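Local atomic coordinates of endo-beta-mannanase (Opitutaceae bacterium TAV5, PDB entry 7BOB), a protein that probably cleaves mannose units from the ends of beta-1,4-linked mannan chains, acting as a homotrimeric exo-beta-1,4-mannosidase of glycoside hydrolase family 5. Residues G241-N246 and G283-S288; L259-L264 and D296-A301; L315-K320 and S336-V341; A290-T295 and V347-E352. All blocks are in the same frame, centred on the assembly; numbering follows the deposited sequence.

Contact 1. Residues G241-N246 and G283-S288; sequences GYPVPN and GTILTS
One water molecule clasps Gly241 to Gly283, donating to Gly241 O at 2.9 Å and to Gly283 O at 3.0 Å. It joins the loops that leave strands 237-241 and 277-282, neighbours in the parallel (beta/alpha)8 barrel of family 5, at the C-terminal ends of the strands, where these enzymes hold their active site. The side-chain contacts are apolar around Ile285, while Pro243 and the Tyr242 ring also meet backbone atoms. The ring of Tyr242 leans obliquely on Ile285, its CD2 3.5 Å from Ile285 CD1, and the two side chains cross at about a right angle. With CG opposite the carbonyl carbon (chi1 -56°), the ring also lies beside the Gly283 backbone, and its OH hydrogen-bonds Glu281, near the end of strand 277-282. Replacing Tyr242 by an alanine would probably open a gap beside Ile285 CD1 and leave Glu281 without this hydroxyl partner. Pro243 packs against two backbone carbonyls, its CD 3.1 Å from Gly283 O and its CG near Thr284 O. Tyr495 of the second subunit covers Val244 and Ile285. Thr284 OG1 donates to Leu286 O at 2.7 Å from 36° above that carbonyl plane, while Val244 CG2 rests 3.7 Å from Ile285 CG1.

Contact 2. Residues L259-L264 and D296-A301; sequences LTRSLL and DAYLRA
Arg261 lays its extended side chain across helix 292-309, touching three residues. Arg261 CG rests 3.8 Å from Tyr298 CD1, its NH1 3.9 Å from Ala301 CB and its NH2 3.4 Å from Ala297 CB. One guanidinium face looks onto the Ala297 carbonyl group, whose O sits above the plane and offset toward its rim. Toward helix 292-309 the guanidinium thus makes packing contacts. Arg261 and Tyr298 slide past one another in opposite directions, their flat groups 69° apart. The phenol reaches the other helix through water: chi1 of 171° swings CG opposite the backbone N, and a water donates to Tyr298 OH at 3.1 Å and to Thr260 O at 2.8 Å while accepting from Leu264 N at 3.1 Å. Further out, Leu255 O takes the Arg261 NE hydrogen bond, and Leu255 also packs on the Tyr298 side chain. Leu264 and Leu299 both reach Phe282 on the strand beneath. The axes of segments 259-264 and 296-301 approach to 10.1 Å at 44°, running the same general way, as two successive helices in the outer layer of a (beta/alpha)8 barrel.

Contact 3. Residues L315-K320 and S336-V341; sequences LWWCFK and SELGLV
Trp316 and Leu338 open the crowded half of this contact, where the last strand of the (beta/alpha)8 barrel, 311-316, runs into a loop. Leu338 O takes the Cys318 amide at 3.0 Å, from above its carbonyl plane, and a weak bond from Trp316 NE1 at 3.2 Å. The same indole N-H also bonds weakly to Cys318 O, in the ring plane at its edge. Leu340 N meets Cys318 O at 2.8 Å, nearly in line with the C=O bond (162°), though bent to 140° at the hydrogen. Leu340 CB sits over the indole face, 3.8 Å from the centroid of the five-membered ring of Trp316, a CH-pi contact reached because Trp316 turns CG opposite its own N (chi1 166°). At the edge of Trp317, its CD1 touches Leu338 CD1 at 3.7 Å. A single backbone bridge pairs Lys320 with Val341, beside a weak Val341 N to Phe319 O bond. Looser are the Lys320 side chain, whose NZ forms a salt bridge with Asp45, and a water linking Lys320 O with Leu338 N. A leucine in place of Trp316 would probably leave Leu340 CB without its aromatic face and Leu338 O with one donor fewer. Near the cis peptide before Cys318, three carbonyls (Trp317, Cys318, Leu338) crowd together, which the converging N-H groups probably offset.

Contact 4. Residues A290-T295 and V347-E352; sequences AAAPHT and VKKGLE
Apolar contact joins Ala292 to Lys349: Ala292 CB sits 3.9 Å from Lys349 CG, and the extended lysine chain runs on past the same methyl group. A second such contact pairs Thr295 with Leu351, which cross at a slant, Thr295 CB lying 3.8 Å from Leu351 CD2. The methyl of Ala292 also closely approaches a carbonyl, its CB 3.4 Å from Lys349 O. The polar link runs through water. With chi1 of 59°, Thr295 holds OG1 between its backbone N and carbonyl carbon, facing the turn; Thr295 OG1 donates to a water 2.9 Å away, which donates to Lys349 O at 3.1 Å. Backbone shape comes last. Residues Lys348 to Leu351 form a type II turn closed by Leu351 N on Lys348 O at 3.1 Å. Gly350 takes a positive phi of 110° and puts its CA against Ala292, where a side chain would collide with Ala292 CA and Thr295 OG1. Lys348 NZ leaves the turn for a salt bridge with Asp321 and hydrogen bonds to Thr287 OG1 and Gly339 O. Ala290 N hydrogen-bonds Glu491 of the second subunit. The turn sits just ahead of helix 352-364, pressed on the first turn of helix 292-309, the preceding helix of the barrel's outer layer.

Overall arrangement
From the N terminus, contact 1 comes first: 241-246, after strand 237-241, meets 283-288, after strand 277-282, closing a loop around helix 258-272. Contact 2 starts inside that loop and ends beyond it, so the two cross; it pairs helix 258-272 with helix 292-309. The latter's first turn opens contact 4, which crosses contact 2 and closes on 347-352, ahead of helix 352-364. Contact 3, after strand 311-316, lies wholly within the span of contact 4 and follows contacts 1 and 2 in series. A single lysine side chain of contact 4 reaches both contact 1 and contact 3, drawing the three together at the ends of the last barrel strands.

Contact 1. Residues G241-N246 and G283-S288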
loop_
_atom_site.group_PDB
_atom_site.type_symbol
_atom_site.label_atom_id
_atom_site.label_comp_id
_atom_site.label_asym_id
_atom_site.label_seq_id
_atom_site.Cartn_x
_atom_site.Cartn_y
_atom_site.Cartn_z
ATOM N N GLY A 241 14.392 20.838 12.253
ATOM C CA GLY A 241 14.766 19.510 12.680
ATOM C C GLY A 241 14.662 19.305 14.165
ATOM O O GLY A 241 14.941 20.215 14.960
ATOM N N TYR A 242 14.240 18.106 14.532
ATOM C CA TYR A 242 14.003 17.706 15.906
ATOM C C TYR A 242 14.548 16.304 16.112
ATOM O O TYR A 242 14.707 15.548 15.147
ATOM C CB TYR A 242 12.508 17.745 16.214
ATOM C CG TYR A 242 11.887 19.080 15.946
ATOM C CD1 TYR A 242 11.424 19.423 14.672
ATOM C CD2 TYR A 242 11.761 20.009 16.977
ATOM C CE1 TYR A 242 10.829 20.706 14.444
ATOM C CE2 TYR A 242 11.179 21.252 16.758
ATOM C CZ TYR A 242 10.712 21.598 15.497
ATOM O OH TYR A 242 10.134 22.851 15.318
ATOM N N PRO A 243 14.827 15.920 17.360
ATOM C CA PRO A 243 15.428 14.597 17.634
ATOM C C PRO A 243 14.462 13.418 17.754
ATOM O O PRO A 243 14.932 12.292 17.946
ATOM C CB PRO A 243 16.140 14.835 18.975
ATOM C CG PRO A 243 15.317 15.924 19.660
ATOM C CD PRO A 243 14.810 16.801 18.546
ATOM N N VAL A 244 13.153 13.620 17.627
ATOM C CA VAL A 244 12.150 12.559 17.802
ATOM C C VAL A 244 12.505 11.393 16.887
ATOM O O VAL A 244 12.625 11.570 15.664
ATOM C CB VAL A 244 10.724 13.083 17.525
ATOM C CG1 VAL A 244 9.671 12.029 17.852
ATOM C CG2 VAL A 244 10.452 14.347 18.329
ATOM N N PRO A 245 12.746 10.202 17.427
ATOM C CA PRO A 245 13.234 9.111 16.566
ATOM C C PRO A 245 12.335 8.804 15.371
ATOM O O PRO A 245 12.851 8.640 14.260
ATOM C CB PRO A 245 13.339 7.933 17.543
ATOM C CG PRO A 245 13.669 8.576 18.834
ATOM C CD PRO A 245 12.846 9.861 18.858
ATOM N N ASN A 246 11.017 8.752 15.517
ATOM C CA ASN A 246 10.265 8.305 14.342
ATOM C C ASN A 246 9.886 9.446 13.389
ATOM O O ASN A 246 9.118 9.212 12.452
ATOM C CB ASN A 246 9.027 7.482 14.746
ATOM C CG ASN A 246 8.055 8.260 15.583
ATOM O OD1 ASN A 246 8.239 9.447 15.801
ATOM N ND2 ASN A 246 7.012 7.597 16.065
ATOM N N GLY A 283 14.602 22.222 17.910
ATOM C CA GLY A 283 14.107 22.082 19.268
ATOM C C GLY A 283 14.500 20.743 19.832
ATOM O O GLY A 283 14.931 19.851 19.099
ATOM N N THR A 284 14.377 20.620 21.151
ATOM C CA THR A 284 14.637 19.325 21.765
ATOM C C THR A 284 13.377 18.515 22.001
ATOM O O THR A 284 13.483 17.303 22.199
ATOM C CB THR A 284 15.361 19.468 23.109
ATOM O OG1 THR A 284 14.567 20.277 23.985
ATOM C CG2 THR A 284 16.760 20.076 22.920
ATOM N N ILE A 285 12.200 19.160 21.991
ATOM C CA ILE A 285 10.905 18.516 22.220
ATOM C C ILE A 285 10.773 18.130 23.688
ATOM O O ILE A 285 9.861 18.583 24.386
ATOM C CB ILE A 285 10.680 17.286 21.308
ATOM C CG1 ILE A 285 10.733 17.697 19.833
ATOM C CG2 ILE A 285 9.325 16.604 21.653
ATOM C CD1 ILE A 285 9.615 18.701 19.445
ATOM N N LEU A 286 11.645 17.256 24.167
ATOM C CA LEU A 286 11.709 17.029 25.603
ATOM C C LEU A 286 12.376 18.243 26.225
ATOM O O LEU A 286 13.460 18.652 25.783
ATOM C CB LEU A 286 12.483 15.750 25.915
ATOM C CG LEU A 286 12.083 14.520 25.091
ATOM C CD1 LEU A 286 13.054 13.371 25.356
ATOM C CD2 LEU A 286 10.619 14.079 25.358
ATOM N N THR A 287 11.704 18.870 27.200
ATOM C CA THR A 287 12.311 20.024 27.859
ATOM C C THR A 287 12.099 20.008 29.373
ATOM O O THR A 287 12.265 21.050 30.019
ATOM C CB THR A 287 11.767 21.359 27.307
ATOM O OG1 THR A 287 10.393 21.492 27.666
ATOM C CG2 THR A 287 11.909 21.474 25.782
ATOM N N SER A 288 11.743 18.868 29.958
ATOM C CA SER A 288 11.479 18.809 31.388
ATOM C C SER A 288 12.787 18.868 32.183
ATOM O O SER A 288 13.889 18.811 31.631
ATOM C CB SER A 288 10.684 17.545 31.743
ATOM O OG SER A 288 11.527 16.401 31.875
HETATM O O HOH W 1 16.956 19.719 16.931
#

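Contact 2. Residues L259-L264 and D296-A301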
loop_
_atom_site.group_PDB
_atom_site.type_symbol
_atom_site.label_atom_id
_atom_site.label_comp_id
_atom_site.label_asym_id
_atom_site.label_seq_id
_atom_site.Cartn_x
_atom_site.Cartn_y
_atom_site.Cartn_z
ATOM N N LEU A 259 23.956 9.254 16.325
ATOM C CA LEU A 259 23.132 9.202 15.106
ATOM C C LEU A 259 22.087 10.314 15.106
ATOM O O LEU A 259 22.029 11.129 14.179
ATOM C CB LEU A 259 22.448 7.832 14.948
ATOM C CG LEU A 259 21.613 7.544 13.664
ATOM C CD1 LEU A 259 20.190 8.149 13.707
ATOM C CD2 LEU A 259 22.301 8.018 12.391
ATOM N N THR A 260 21.245 10.355 16.140
ATOM C CA THR A 260 20.251 11.416 16.255
ATOM C C THR A 260 20.900 12.794 16.115
ATOM O O THR A 260 20.419 13.642 15.351
ATOM C CB THR A 260 19.515 11.324 17.594
ATOM O OG1 THR A 260 18.866 10.054 17.721
ATOM C CG2 THR A 260 18.469 12.445 17.719
ATOM N N ARG A 261 22.017 13.020 16.829
ATOM C CA ARG A 261 22.708 14.313 16.752
ATOM C C ARG A 261 23.232 14.606 15.355
ATOM O O ARG A 261 23.385 15.773 15.001
ATOM C CB ARG A 261 23.890 14.387 17.729
ATOM C CG ARG A 261 23.496 14.318 19.193
ATOM C CD ARG A 261 24.711 14.035 20.056
ATOM N NE ARG A 261 24.401 14.110 21.481
ATOM C CZ ARG A 261 25.302 14.330 22.437
ATOM N NH1 ARG A 261 26.590 14.487 22.125
ATOM N NH2 ARG A 261 24.913 14.377 23.708
ATOM N N SER A 262 23.496 13.590 14.542
ATOM C CA SER A 262 23.992 13.926 13.217
ATOM C C SER A 262 22.883 14.292 12.223
ATOM O O SER A 262 23.194 14.727 11.108
ATOM C CB SER A 262 24.811 12.763 12.668
ATOM O OG SER A 262 23.953 11.672 12.328
ATOM N N LEU A 263 21.609 14.134 12.583
ATOM C CA LEU A 263 20.541 14.294 11.593
ATOM C C LEU A 263 20.432 15.737 11.109
ATOM O O LEU A 263 20.509 16.017 9.904
ATOM C CB LEU A 263 19.210 13.841 12.191
ATOM C CG LEU A 263 19.098 12.349 12.473
ATOM C CD1 LEU A 263 17.924 12.119 13.435
ATOM C CD2 LEU A 263 18.900 11.605 11.157
ATOM N N LEU A 264 20.235 16.670 12.034
ATOM C CA LEU A 264 20.033 18.061 11.623
ATOM C C LEU A 264 21.244 18.618 10.869
ATOM O O LEU A 264 21.055 19.169 9.768
ATOM C CB LEU A 264 19.638 18.874 12.859
ATOM C CG LEU A 264 19.014 20.259 12.712
ATOM C CD1 LEU A 264 17.913 20.231 11.687
ATOM C CD2 LEU A 264 18.485 20.752 14.069
ATOM N N ASP A 296 20.951 19.671 27.227
ATOM C CA ASP A 296 22.123 20.546 27.235
ATOM C C ASP A 296 23.255 19.962 26.385
ATOM O O ASP A 296 23.833 20.651 25.531
ATOM C CB ASP A 296 22.534 20.777 28.693
ATOM C CG ASP A 296 23.884 21.387 28.841
ATOM O OD1 ASP A 296 24.098 22.512 28.362
ATOM O OD2 ASP A 296 24.731 20.732 29.459
ATOM N N ALA A 297 23.552 18.673 26.572
ATOM C CA ALA A 297 24.601 18.039 25.769
ATOM C C ALA A 297 24.203 17.965 24.298
ATOM O O ALA A 297 25.048 18.160 23.410
ATOM C CB ALA A 297 24.910 16.637 26.303
ATOM N N TYR A 298 22.915 17.702 24.021
ATOM C CA TYR A 298 22.452 17.657 22.639
ATOM C C TYR A 298 22.679 18.991 21.947
ATOM O O TYR A 298 23.196 19.045 20.821
ATOM C CB TYR A 298 20.966 17.273 22.600
ATOM C CG TYR A 298 20.326 17.392 21.237
ATOM C CD1 TYR A 298 20.468 16.379 20.291
ATOM C CD2 TYR A 298 19.552 18.501 20.904
ATOM C CE1 TYR A 298 19.876 16.471 19.042
ATOM C CE2 TYR A 298 18.930 18.599 19.655
ATOM C CZ TYR A 298 19.101 17.586 18.730
ATOM O OH TYR A 298 18.508 17.687 17.490
ATOM N N LEU A 299 22.290 20.082 22.609
ATOM C CA LEU A 299 22.427 21.390 21.989
ATOM C C LEU A 299 23.890 21.725 21.759
ATOM O O LEU A 299 24.246 22.256 20.697
ATOM C CB LEU A 299 21.746 22.455 22.846
ATOM C CG LEU A 299 20.218 22.318 22.919
ATOM C CD1 LEU A 299 19.633 23.365 23.838
ATOM C CD2 LEU A 299 19.574 22.395 21.540
ATOM N N ARG A 300 24.760 21.377 22.722
ATOM C CA ARG A 300 26.181 21.666 22.554
ATOM C C ARG A 300 26.785 20.888 21.400
ATOM O O ARG A 300 27.845 21.280 20.896
ATOM C CB ARG A 300 26.955 21.388 23.859
ATOM C CG ARG A 300 26.759 22.549 24.852
ATOM C CD ARG A 300 26.860 22.119 26.312
ATOM N NE ARG A 300 26.507 23.239 27.182
ATOM C CZ ARG A 300 27.272 24.320 27.361
ATOM N NH1 ARG A 300 28.438 24.418 26.742
ATOM N NH2 ARG A 300 26.867 25.310 28.149
ATOM N N ALA A 301 26.148 19.796 20.966
ATOM C CA ALA A 301 26.641 19.128 19.773
ATOM C C ALA A 301 26.021 19.709 18.497
ATOM O O ALA A 301 26.738 20.066 17.555
ATOM C CB ALA A 301 26.374 17.619 19.864
HETATM O O HOH W 2 19.436 16.233 14.953
#

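Contact 3. Residues L315-K320 and S336-V341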
loop_
_atom_site.group_PDB
_atom_site.type_symbol
_atom_site.label_atom_id
_atom_site.label_comp_id
_atom_site.label_asym_id
_atom_site.label_seq_id
_atom_site.Cartn_x
_atom_site.Cartn_y
_atom_site.Cartn_z
ATOM N N LEU A 315 16.695 29.584 14.953
ATOM C CA LEU A 315 15.441 29.965 15.594
ATOM C C LEU A 315 14.870 28.760 16.324
ATOM O O LEU A 315 14.572 27.733 15.703
ATOM C CB LEU A 315 14.428 30.501 14.574
ATOM C CG LEU A 315 14.886 31.697 13.735
ATOM C CD1 LEU A 315 13.800 32.093 12.756
ATOM C CD2 LEU A 315 15.245 32.856 14.645
ATOM N N TRP A 316 14.717 28.892 17.632
ATOM C CA TRP A 316 14.234 27.810 18.465
ATOM C C TRP A 316 12.718 27.638 18.332
ATOM O O TRP A 316 11.983 28.597 18.082
ATOM C CB TRP A 316 14.628 28.099 19.908
ATOM C CG TRP A 316 13.941 27.275 20.920
ATOM C CD1 TRP A 316 12.748 27.542 21.529
ATOM C CD2 TRP A 316 14.419 26.056 21.482
ATOM N NE1 TRP A 316 12.458 26.562 22.440
ATOM C CE2 TRP A 316 13.467 25.631 22.426
ATOM C CE3 TRP A 316 15.571 25.289 21.288
ATOM C CZ2 TRP A 316 13.615 24.452 23.159
ATOM C CZ3 TRP A 316 15.722 24.122 22.022
ATOM C CH2 TRP A 316 14.755 23.722 22.953
ATOM N N TRP A 317 12.254 26.394 18.503
ATOM C CA TRP A 317 10.826 26.083 18.614
ATOM C C TRP A 317 10.539 25.530 20.005
ATOM O O TRP A 317 11.060 24.476 20.360
ATOM C CB TRP A 317 10.351 25.053 17.564
ATOM C CG TRP A 317 8.853 25.026 17.620
ATOM C CD1 TRP A 317 8.073 24.449 18.592
ATOM C CD2 TRP A 317 7.957 25.719 16.744
ATOM N NE1 TRP A 317 6.738 24.731 18.357
ATOM C CE2 TRP A 317 6.641 25.503 17.229
ATOM C CE3 TRP A 317 8.133 26.474 15.581
ATOM C CZ2 TRP A 317 5.514 26.040 16.603
ATOM C CZ3 TRP A 317 6.999 27.017 14.956
ATOM C CH2 TRP A 317 5.716 26.796 15.473
ATOM N N CYS A 318 9.683 26.197 20.776
ATOM C CA CYS A 318 9.166 27.536 20.506
ATOM C C CYS A 318 9.410 28.360 21.799
ATOM O O CYS A 318 9.967 27.839 22.782
ATOM C CB CYS A 318 7.680 27.481 20.119
ATOM S SG CYS A 318 6.666 26.823 21.461
ATOM N N PHE A 319 9.013 29.634 21.820
ATOM C CA PHE A 319 9.529 30.517 22.863
ATOM C C PHE A 319 9.005 30.130 24.242
ATOM O O PHE A 319 9.783 30.017 25.194
ATOM C CB PHE A 319 9.193 31.972 22.559
ATOM C CG PHE A 319 9.854 32.952 23.509
ATOM C CD1 PHE A 319 11.233 32.908 23.731
ATOM C CD2 PHE A 319 9.102 33.887 24.196
ATOM C CE1 PHE A 319 11.852 33.804 24.622
ATOM C CE2 PHE A 319 9.696 34.796 25.079
ATOM C CZ PHE A 319 11.082 34.753 25.296
ATOM N N LYS A 320 7.693 29.930 24.368
ATOM C CA LYS A 320 7.022 29.711 25.644
ATOM C C LYS A 320 6.398 28.326 25.687
ATOM O O LYS A 320 6.033 27.764 24.649
ATOM C CB LYS A 320 5.895 30.733 25.876
ATOM C CG LYS A 320 6.369 32.179 26.119
ATOM C CD LYS A 320 7.097 32.309 27.445
ATOM C CE LYS A 320 6.144 32.623 28.588
ATOM N NZ LYS A 320 5.862 34.077 28.687
ATOM N N SER A 336 2.529 21.419 24.153
ATOM C CA SER A 336 2.307 22.379 25.225
ATOM C C SER A 336 3.560 22.687 26.032
ATOM O O SER A 336 3.508 23.574 26.897
ATOM C CB SER A 336 1.215 21.875 26.180
ATOM O OG SER A 336 1.732 20.905 27.080
ATOM N N GLU A 337 4.669 21.986 25.787
ATOM C CA GLU A 337 5.854 22.069 26.648
ATOM C C GLU A 337 7.131 22.122 25.810
ATOM O O GLU A 337 8.109 21.419 26.069
ATOM C CB GLU A 337 5.900 20.897 27.629
ATOM C CG GLU A 337 6.740 21.210 28.866
ATOM C CD GLU A 337 6.819 20.056 29.851
ATOM O OE1 GLU A 337 5.847 19.279 29.945
ATOM O OE2 GLU A 337 7.856 19.934 30.542
ATOM N N LEU A 338 7.131 22.965 24.784
ATOM C CA LEU A 338 8.302 23.156 23.941
ATOM C C LEU A 338 9.013 24.481 24.222
ATOM O O LEU A 338 9.926 24.857 23.472
ATOM C CB LEU A 338 7.884 23.071 22.475
ATOM C CG LEU A 338 7.137 21.754 22.167
ATOM C CD1 LEU A 338 6.735 21.687 20.712
ATOM C CD2 LEU A 338 8.018 20.538 22.551
ATOM N N GLY A 339 8.595 25.208 25.255
ATOM C CA GLY A 339 9.136 26.542 25.474
ATOM C C GLY A 339 10.631 26.513 25.767
ATOM O O GLY A 339 11.147 25.593 26.410
ATOM N N LEU A 340 11.336 27.517 25.249
ATOM C CA LEU A 340 12.660 27.819 25.764
ATOM C C LEU A 340 12.576 28.337 27.190
ATOM O O LEU A 340 13.524 28.174 27.975
ATOM C CB LEU A 340 13.355 28.838 24.859
ATOM C CG LEU A 340 14.645 29.463 25.410
ATOM C CD1 LEU A 340 15.846 28.487 25.297
ATOM C CD2 LEU A 340 14.936 30.803 24.742
ATOM N N VAL A 341 11.419 28.872 27.555
ATOM C CA VAL A 341 11.225 29.661 28.754
ATOM C C VAL A 341 9.985 29.157 29.491
ATOM O O VAL A 341 8.973 28.821 28.865
ATOM C CB VAL A 341 11.095 31.144 28.352
ATOM C CG1 VAL A 341 10.330 31.913 29.369
ATOM C CG2 VAL A 341 12.482 31.744 28.073
HETATM O O HOH W 3 5.084 24.764 24.013
#

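Contact 4. Residues A290-T295 and V347-E352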
loop_
_atom_site.group_PDB
_atom_site.type_symbol
_atom_site.label_atom_id
_atom_site.label_comp_id
_atom_site.label_asym_id
_atom_site.label_seq_id
_atom_site.Cartn_x
_atom_site.Cartn_y
_atom_site.Cartn_z
ATOM N N ALA A 290 13.934 16.645 34.208
ATOM C CA ALA A 290 14.643 15.375 34.087
ATOM C C ALA A 290 15.478 15.307 32.815
ATOM O O ALA A 290 16.519 14.650 32.794
ATOM C CB ALA A 290 13.650 14.218 34.135
ATOM N N ALA A 291 15.064 16.001 31.757
ATOM C CA ALA A 291 15.798 15.958 30.499
ATOM C C ALA A 291 16.980 16.911 30.454
ATOM O O ALA A 291 17.762 16.836 29.497
ATOM C CB ALA A 291 14.867 16.285 29.327
ATOM N N ALA A 292 17.122 17.799 31.445
ATOM C CA ALA A 292 18.096 18.893 31.368
ATOM C C ALA A 292 19.523 18.443 31.065
ATOM O O ALA A 292 20.143 19.016 30.153
ATOM C CB ALA A 292 18.028 19.718 32.662
ATOM N N PRO A 293 20.098 17.437 31.740
ATOM C CA PRO A 293 21.470 17.038 31.361
ATOM C C PRO A 293 21.577 16.655 29.897
ATOM O O PRO A 293 22.579 16.986 29.243
ATOM C CB PRO A 293 21.774 15.840 32.277
ATOM C CG PRO A 293 20.710 15.858 33.341
ATOM C CD PRO A 293 19.513 16.521 32.742
ATOM N N HIS A 294 20.532 16.008 29.348
ATOM C CA HIS A 294 20.616 15.480 27.987
ATOM C C HIS A 294 20.332 16.543 26.932
ATOM O O HIS A 294 20.990 16.560 25.882
ATOM C CB HIS A 294 19.670 14.293 27.840
ATOM C CG HIS A 294 19.840 13.283 28.927
ATOM N ND1 HIS A 294 21.009 12.568 29.096
ATOM C CD2 HIS A 294 19.012 12.900 29.927
ATOM C CE1 HIS A 294 20.882 11.768 30.139
ATOM N NE2 HIS A 294 19.680 11.950 30.663
ATOM N N THR A 295 19.362 17.433 27.179
ATOM C CA THR A 295 19.097 18.481 26.202
ATOM C C THR A 295 20.281 19.434 26.102
ATOM O O THR A 295 20.620 19.920 25.013
ATOM C CB THR A 295 17.807 19.226 26.569
ATOM O OG1 THR A 295 17.920 19.812 27.876
ATOM C CG2 THR A 295 16.617 18.234 26.552
ATOM N N VAL A 347 14.642 30.996 31.659
ATOM C CA VAL A 347 15.124 30.011 30.705
ATOM C C VAL A 347 15.157 28.647 31.390
ATOM O O VAL A 347 15.622 28.515 32.531
ATOM C CB VAL A 347 16.494 30.421 30.149
ATOM C CG1 VAL A 347 17.092 29.304 29.324
ATOM C CG2 VAL A 347 16.345 31.665 29.291
ATOM N N LYS A 348 14.597 27.637 30.727
ATOM C CA LYS A 348 14.455 26.326 31.347
ATOM C C LYS A 348 15.807 25.686 31.592
ATOM O O LYS A 348 16.716 25.767 30.758
ATOM C CB LYS A 348 13.631 25.393 30.466
ATOM C CG LYS A 348 12.166 25.715 30.384
ATOM C CD LYS A 348 11.602 24.694 29.450
ATOM C CE LYS A 348 10.136 24.807 29.332
ATOM N NZ LYS A 348 9.767 23.979 28.181
ATOM N N LYS A 349 15.933 25.050 32.749
ATOM C CA LYS A 349 17.132 24.287 33.049
ATOM C C LYS A 349 17.369 23.263 31.940
ATOM O O LYS A 349 16.468 22.491 31.586
ATOM C CB LYS A 349 16.990 23.611 34.414
ATOM C CG LYS A 349 18.246 22.913 34.914
ATOM C CD LYS A 349 17.902 21.966 36.060
ATOM C CE LYS A 349 19.053 21.019 36.394
ATOM N NZ LYS A 349 18.712 20.156 37.565
ATOM N N GLY A 350 18.564 23.298 31.350
ATOM C CA GLY A 350 18.922 22.420 30.259
ATOM C C GLY A 350 19.070 23.110 28.919
ATOM O O GLY A 350 19.789 22.593 28.051
ATOM N N LEU A 351 18.445 24.274 28.728
ATOM C CA LEU A 351 18.422 24.935 27.428
ATOM C C LEU A 351 19.258 26.216 27.368
ATOM O O LEU A 351 19.353 26.826 26.289
ATOM C CB LEU A 351 16.966 25.232 27.028
ATOM C CG LEU A 351 15.948 24.065 27.131
ATOM C CD1 LEU A 351 14.576 24.464 26.599
ATOM C CD2 LEU A 351 16.445 22.795 26.434
ATOM N N GLU A 352 19.883 26.627 28.484
ATOM C CA GLU A 352 20.632 27.892 28.535
ATOM C C GLU A 352 21.683 27.987 27.441
ATOM O O GLU A 352 22.029 29.092 27.011
ATOM C CB GLU A 352 21.322 28.080 29.900
ATOM C CG GLU A 352 20.523 27.567 31.114
ATOM C CD GLU A 352 20.568 26.028 31.241
ATOM O OE1 GLU A 352 21.541 25.404 30.740
ATOM O OE2 GLU A 352 19.624 25.435 31.816
HETATM O O HOH W 4 15.589 20.272 29.565
#